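Local coordinates for protein purine nucleoside phosphorylase YlmD (Geobacillus stearothermophilus, PDB 6T1B) that cleaves adenosine, inosine and S-methyl-5'-thioadenosine with phosphate to release the free purine base, and also deaminates adenosine, using zinc as cofactor, at residues G33-L47 and D55-L67. Sequence-based numbering, arbitrary orientation.
Sequences GGESKGPFASLNMGL and DVVNNRRRLAEWL. With NOS (inosine), chain B.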
loop_
_atom_site.group_PDB
_atom_site.type_symbol
_atom_site.label_atom_id
_atom_site.label_comp_id
_atom_site.label_asym_id
_atom_site.label_seq_id
_atom_site.Cartn_x
_atom_site.Cartn_y
_atom_site.Cartn_z
ATOM N N GLY A 33 4.865 -8.313 17.441
ATOM C CA GLY A 33 4.897 -9.752 17.264
ATOM C C GLY A 33 6.121 -10.288 16.556
ATOM O O GLY A 33 6.154 -11.482 16.235
ATOM N N GLY A 34 7.139 -9.467 16.339
ATOM C CA GLY A 34 8.298 -9.855 15.572
ATOM C C GLY A 34 9.564 -10.025 16.386
ATOM O O GLY A 34 9.549 -10.126 17.617
ATOM N N GLU A 35 10.687 -10.084 15.649
ATOM C CA GLU A 35 12.002 -10.406 16.148
ATOM C C GLU A 35 12.957 -9.218 16.134
ATOM O O GLU A 35 14.062 -9.326 16.668
ATOM C CB GLU A 35 12.638 -11.523 15.282
ATOM C CG GLU A 35 11.852 -12.817 15.183
ATOM C CD GLU A 35 11.620 -13.472 16.521
ATOM O OE1 GLU A 35 10.491 -13.924 16.768
ATOM O OE2 GLU A 35 12.563 -13.545 17.308
ATOM N N SER A 36 12.607 -8.126 15.483
ATOM C CA SER A 36 13.551 -7.048 15.271
ATOM C C SER A 36 13.659 -6.172 16.505
ATOM O O SER A 36 12.775 -6.150 17.371
ATOM C CB SER A 36 13.167 -6.178 14.076
ATOM O OG SER A 36 13.101 -6.973 12.899
ATOM N N LYS A 37 14.770 -5.433 16.574
ATOM C CA LYS A 37 15.166 -4.710 17.767
ATOM C C LYS A 37 15.385 -3.226 17.482
ATOM O O LYS A 37 15.494 -2.775 16.346
ATOM C CB LYS A 37 16.438 -5.375 18.349
ATOM C CG LYS A 37 16.220 -6.865 18.659
ATOM C CD LYS A 37 17.466 -7.670 18.403
ATOM C CE LYS A 37 17.215 -9.166 18.539
ATOM N NZ LYS A 37 16.984 -9.797 17.215
ATOM N N GLY A 38 15.434 -2.461 18.559
ATOM C CA GLY A 38 15.800 -1.062 18.449
ATOM C C GLY A 38 14.765 -0.282 17.665
ATOM O O GLY A 38 13.550 -0.394 17.883
ATOM N N PRO A 39 15.204 0.527 16.708
ATOM C CA PRO A 39 14.232 1.335 15.965
ATOM C C PRO A 39 13.282 0.488 15.128
ATOM O O PRO A 39 12.291 1.014 14.599
ATOM C CB PRO A 39 15.103 2.234 15.071
ATOM C CG PRO A 39 16.374 1.457 14.914
ATOM C CD PRO A 39 16.582 0.674 16.177
ATOM N N PHE A 40 13.610 -0.784 14.914
ATOM C CA PHE A 40 12.822 -1.669 14.086
ATOM C C PHE A 40 11.863 -2.513 14.901
ATOM O O PHE A 40 11.212 -3.393 14.333
ATOM C CB PHE A 40 13.756 -2.577 13.285
ATOM C CG PHE A 40 14.800 -1.813 12.501
ATOM C CD1 PHE A 40 16.144 -1.956 12.805
ATOM C CD2 PHE A 40 14.439 -0.958 11.483
ATOM C CE1 PHE A 40 17.094 -1.237 12.094
ATOM C CE2 PHE A 40 15.390 -0.230 10.782
ATOM C CZ PHE A 40 16.723 -0.390 11.087
ATOM N N ALA A 41 11.768 -2.266 16.211
ATOM C CA ALA A 41 10.999 -3.139 17.102
ATOM C C ALA A 41 9.527 -3.108 16.710
ATOM O O ALA A 41 8.927 -2.033 16.667
ATOM C CB ALA A 41 11.170 -2.638 18.528
ATOM N N SER A 42 8.916 -4.282 16.437
ATOM C CA SER A 42 9.574 -5.589 16.334
ATOM C C SER A 42 9.257 -6.312 15.005
ATOM O O SER A 42 10.095 -7.053 14.493
ATOM C CB SER A 42 9.196 -6.536 17.468
ATOM O OG SER A 42 7.810 -6.815 17.496
ATOM N N LEU A 43 8.056 -6.127 14.442
ATOM C CA LEU A 43 7.672 -6.825 13.205
ATOM C C LEU A 43 8.040 -6.012 11.970
ATOM O O LEU A 43 7.213 -5.667 11.130
ATOM C CB LEU A 43 6.193 -7.186 13.214
ATOM C CG LEU A 43 5.771 -8.256 12.219
ATOM C CD1 LEU A 43 6.215 -9.636 12.632
ATOM C CD2 LEU A 43 4.272 -8.223 11.999
ATOM N N ASN A 44 9.332 -5.712 11.858
ATOM C CA ASN A 44 9.824 -4.999 10.701
ATOM C C ASN A 44 9.846 -5.929 9.505
ATOM O O ASN A 44 10.547 -6.950 9.517
ATOM C CB ASN A 44 11.213 -4.445 10.919
ATOM C CG ASN A 44 11.763 -3.876 9.658
ATOM O OD1 ASN A 44 11.041 -3.272 8.857
ATOM N ND2 ASN A 44 13.038 -4.091 9.425
ATOM N N MET A 45 9.111 -5.569 8.468
ATOM C CA MET A 45 9.050 -6.371 7.250
ATOM C C MET A 45 9.980 -5.903 6.138
ATOM O O MET A 45 10.047 -6.562 5.082
ATOM C CB MET A 45 7.614 -6.382 6.738
ATOM C CG MET A 45 6.638 -6.859 7.762
ATOM S SD MET A 45 7.047 -8.553 8.300
ATOM C CE MET A 45 5.480 -9.243 8.684
ATOM N N GLY A 46 10.670 -4.781 6.317
ATOM C CA GLY A 46 11.467 -4.189 5.266
ATOM C C GLY A 46 12.883 -4.721 5.277
ATOM O O GLY A 46 13.564 -4.680 6.300
ATOM N N LEU A 47 13.320 -5.238 4.127
ATOM C CA LEU A 47 14.661 -5.748 3.923
ATOM C C LEU A 47 15.661 -4.673 3.528
ATOM O O LEU A 47 16.858 -4.970 3.453
ATOM C CB LEU A 47 14.659 -6.822 2.825
ATOM C CG LEU A 47 13.941 -8.118 3.239
ATOM C CD1 LEU A 47 13.656 -8.959 2.006
ATOM C CD2 LEU A 47 14.768 -8.871 4.261
ATOM N N ASP A 55 16.365 -11.421 11.132
ATOM C CA ASP A 55 15.168 -11.009 11.863
ATOM C C ASP A 55 14.034 -10.701 10.893
ATOM O O ASP A 55 12.889 -11.115 11.105
ATOM C CB ASP A 55 15.448 -9.815 12.772
ATOM C CG ASP A 55 16.373 -10.146 13.951
ATOM O OD1 ASP A 55 16.948 -9.173 14.495
ATOM O OD2 ASP A 55 16.521 -11.328 14.338
ATOM N N VAL A 56 14.326 -9.926 9.839
ATOM C CA VAL A 56 13.280 -9.536 8.889
ATOM C C VAL A 56 12.670 -10.764 8.209
ATOM O O VAL A 56 11.440 -10.882 8.088
ATOM C CB VAL A 56 13.808 -8.515 7.863
ATOM C CG1 VAL A 56 12.723 -8.196 6.860
ATOM C CG2 VAL A 56 14.273 -7.254 8.538
ATOM N N VAL A 57 13.507 -11.692 7.745
ATOM C CA VAL A 57 12.967 -12.900 7.119
ATOM C C VAL A 57 12.108 -13.674 8.111
ATOM O O VAL A 57 11.040 -14.190 7.756
ATOM C CB VAL A 57 14.068 -13.747 6.470
ATOM C CG1 VAL A 57 13.521 -15.085 5.987
ATOM C CG2 VAL A 57 14.662 -12.974 5.309
ATOM N N ASN A 58 12.536 -13.750 9.375
ATOM C CA ASN A 58 11.722 -14.455 10.369
ATOM C C ASN A 58 10.397 -13.731 10.612
ATOM O O ASN A 58 9.358 -14.382 10.814
ATOM C CB ASN A 58 12.505 -14.657 11.665
ATOM C CG ASN A 58 13.485 -15.797 11.553
ATOM O OD1 ASN A 58 13.265 -16.745 10.794
ATOM N ND2 ASN A 58 14.563 -15.734 12.329
ATOM N N ASN A 59 10.402 -12.399 10.576
ATOM C CA ASN A 59 9.164 -11.630 10.680
ATOM C C ASN A 59 8.231 -11.953 9.522
ATOM O O ASN A 59 7.022 -12.151 9.716
ATOM C CB ASN A 59 9.452 -10.127 10.700
ATOM C CG ASN A 59 10.221 -9.710 11.927
ATOM O OD1 ASN A 59 10.149 -10.368 12.965
ATOM N ND2 ASN A 59 10.930 -8.593 11.831
ATOM N N ARG A 60 8.786 -12.041 8.310
ATOM C CA ARG A 60 7.968 -12.387 7.155
ATOM C C ARG A 60 7.450 -13.812 7.276
ATOM O O ARG A 60 6.283 -14.076 6.959
ATOM C CB ARG A 60 8.785 -12.198 5.881
ATOM C CG ARG A 60 9.116 -10.738 5.594
ATOM C CD ARG A 60 9.832 -10.606 4.261
ATOM N NE ARG A 60 9.906 -9.211 3.884
ATOM C CZ ARG A 60 9.979 -8.763 2.637
ATOM N NH1 ARG A 60 9.993 -7.451 2.412
ATOM N NH2 ARG A 60 10.055 -9.618 1.615
ATOM N N ARG A 61 8.286 -14.755 7.732
ATOM C CA ARG A 61 7.815 -16.118 7.963
ATOM C C ARG A 61 6.699 -16.146 8.998
ATOM O O ARG A 61 5.775 -16.965 8.898
ATOM C CB ARG A 61 8.974 -17.018 8.403
ATOM C CG ARG A 61 9.984 -17.261 7.282
ATOM C CD ARG A 61 10.882 -18.436 7.531
ATOM N NE ARG A 61 11.592 -18.822 6.314
ATOM C CZ ARG A 61 11.032 -19.387 5.243
ATOM N NH1 ARG A 61 11.782 -19.698 4.196
ATOM N NH2 ARG A 61 9.729 -19.632 5.204
ATOM N N ARG A 62 6.759 -15.263 9.991
ATOM C CA ARG A 62 5.720 -15.224 11.017
ATOM C C ARG A 62 4.381 -14.798 10.415
ATOM O O ARG A 62 3.359 -15.452 10.635
ATOM C CB ARG A 62 6.148 -14.288 12.141
ATOM C CG ARG A 62 5.180 -14.220 13.306
ATOM C CD ARG A 62 5.241 -15.477 14.119
ATOM N NE ARG A 62 6.444 -15.508 14.933
ATOM C CZ ARG A 62 6.953 -16.611 15.468
ATOM N NH1 ARG A 62 8.043 -16.524 16.210
ATOM N NH2 ARG A 62 6.386 -17.797 15.245
ATOM N N LEU A 63 4.381 -13.742 9.606
ATOM C CA LEU A 63 3.153 -13.346 8.906
ATOM C C LEU A 63 2.653 -14.482 8.014
ATOM O O LEU A 63 1.451 -14.773 7.970
ATOM C CB LEU A 63 3.369 -12.086 8.070
ATOM C CG LEU A 63 2.143 -11.679 7.235
ATOM C CD1 LEU A 63 0.943 -11.368 8.141
ATOM C CD2 LEU A 63 2.451 -10.512 6.310
ATOM N N ALA A 64 3.562 -15.129 7.282
ATOM C CA ALA A 64 3.167 -16.257 6.450
ATOM C C ALA A 64 2.439 -17.323 7.263
ATOM O O ALA A 64 1.471 -17.917 6.788
ATOM C CB ALA A 64 4.376 -16.853 5.719
ATOM N N GLU A 65 2.889 -17.565 8.495
ATOM C CA GLU A 65 2.226 -18.509 9.393
ATOM C C GLU A 65 0.848 -17.993 9.790
ATOM O O GLU A 65 -0.140 -18.733 9.719
ATOM C CB GLU A 65 3.141 -18.718 10.609
ATOM C CG GLU A 65 2.548 -19.414 11.827
ATOM C CD GLU A 65 3.418 -19.206 13.074
ATOM O OE1 GLU A 65 4.644 -19.006 12.921
ATOM O OE2 GLU A 65 2.884 -19.218 14.206
ATOM N N TRP A 66 0.752 -16.722 10.167
ATOM C CA TRP A 66 -0.544 -16.169 10.542
ATOM C C TRP A 66 -1.547 -16.253 9.395
ATOM O O TRP A 66 -2.735 -16.540 9.614
ATOM C CB TRP A 66 -0.391 -14.709 10.952
ATOM C CG TRP A 66 0.426 -14.443 12.160
ATOM C CD1 TRP A 66 0.787 -15.333 13.150
ATOM C CD2 TRP A 66 0.988 -13.181 12.518
ATOM N NE1 TRP A 66 1.545 -14.681 14.092
ATOM C CE2 TRP A 66 1.678 -13.366 13.738
ATOM C CE3 TRP A 66 0.964 -11.914 11.941
ATOM C CZ2 TRP A 66 2.356 -12.317 14.368
ATOM C CZ3 TRP A 66 1.632 -10.874 12.567
ATOM C CH2 TRP A 66 2.314 -11.093 13.790
ATOM N N LEU A 67 -1.097 -16.015 8.176
ATOM C CA LEU A 67 -1.974 -15.983 7.016
ATOM C C LEU A 67 -2.152 -17.353 6.369
ATOM O O LEU A 67 -2.974 -17.481 5.457
ATOM C CB LEU A 67 -1.408 -15.047 5.964
ATOM C CG LEU A 67 -1.213 -13.573 6.330
ATOM C CD1 LEU A 67 -0.679 -12.809 5.143
ATOM C CD2 LEU A 67 -2.529 -12.968 6.823
HETATM N N9 NOS B . 12.130 -0.172 1.810
HETATM C C4 NOS B . 11.569 -1.201 1.149
HETATM N N3 NOS B . 10.699 -1.292 -0.048
HETATM C C2 NOS B . 10.300 -2.584 -0.532
HETATM N N1 NOS B . 10.722 -3.791 0.121
HETATM C C6 NOS B . 11.549 -3.763 1.266
HETATM O O6 NOS B . 11.857 -4.807 1.774
HETATM C C5 NOS B . 11.963 -2.364 1.766
HETATM N N7 NOS B . 12.682 -2.029 2.792
HETATM C C8 NOS B . 12.807 -0.705 2.833
HETATM C "C5'" NOS B . 8.484 1.930 0.924
HETATM O "O5'" NOS B . 7.535 2.673 1.685
HETATM C "C4'" NOS B . 9.879 2.460 1.132
HETATM O "O4'" NOS B . 10.596 1.535 1.980
HETATM C "C1'" NOS B . 11.847 1.218 1.408
HETATM C "C2'" NOS B . 11.724 1.494 -0.087
HETATM O "O2'" NOS B . 12.988 1.844 -0.634
HETATM C "C3'" NOS B . 10.721 2.649 -0.132
HETATM O "O3'" NOS B . 11.425 3.899 -0.044
HETATM O O HOH W 1 8.037 -13.542 16.045
HETATM O O HOH W 2 16.716 -6.382 14.649
#
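Asp55 and Lys37 form a salt bridge at the solvent-facing start of the contact: Lys37 NZ meets Asp55 OD1 at 2.8 Å from above the carboxylate plane and also bonds Glu35 O. The next residue, Val56, presses CG1 tightly against Leu47 CD2 (3.4 Å), while CG2 lies by Gly46 O. Asn59 illustrates how one buried amide can organise an irregular loop. Asn59 OD1 accepts from Glu35 N on a lone pair (2.8 Å), and Asn59 ND2 donates to Asn44 O (2.9 Å) and to Ser36 OG, itself bonded to Asp51, both acceptors lying close to the amide plane. Helix 53-67 thus clasps the loop that follows strand 25-29, at one wall of the inosine pocket of this YfiH/LACC1-family enzyme. There Arg60, extended from CG to NE (chi2 -176°), grips Met45 O side-on through NE and NH1, the latter at 2.8 Å. Leu47 CD1 covers the centre of one guanidinium face, and Leu47 N donates to inosine O6 (2.8 Å). Further along, Arg62 reaches Glu35 OE1 by a long salt bridge and through a water shared with Gly33 O. The bent side chain of Met45 lays its methyl CE against Leu63 CB (3.6 Å), and Trp66 CZ3 meets Leu43 CD2 at 3.8 Å.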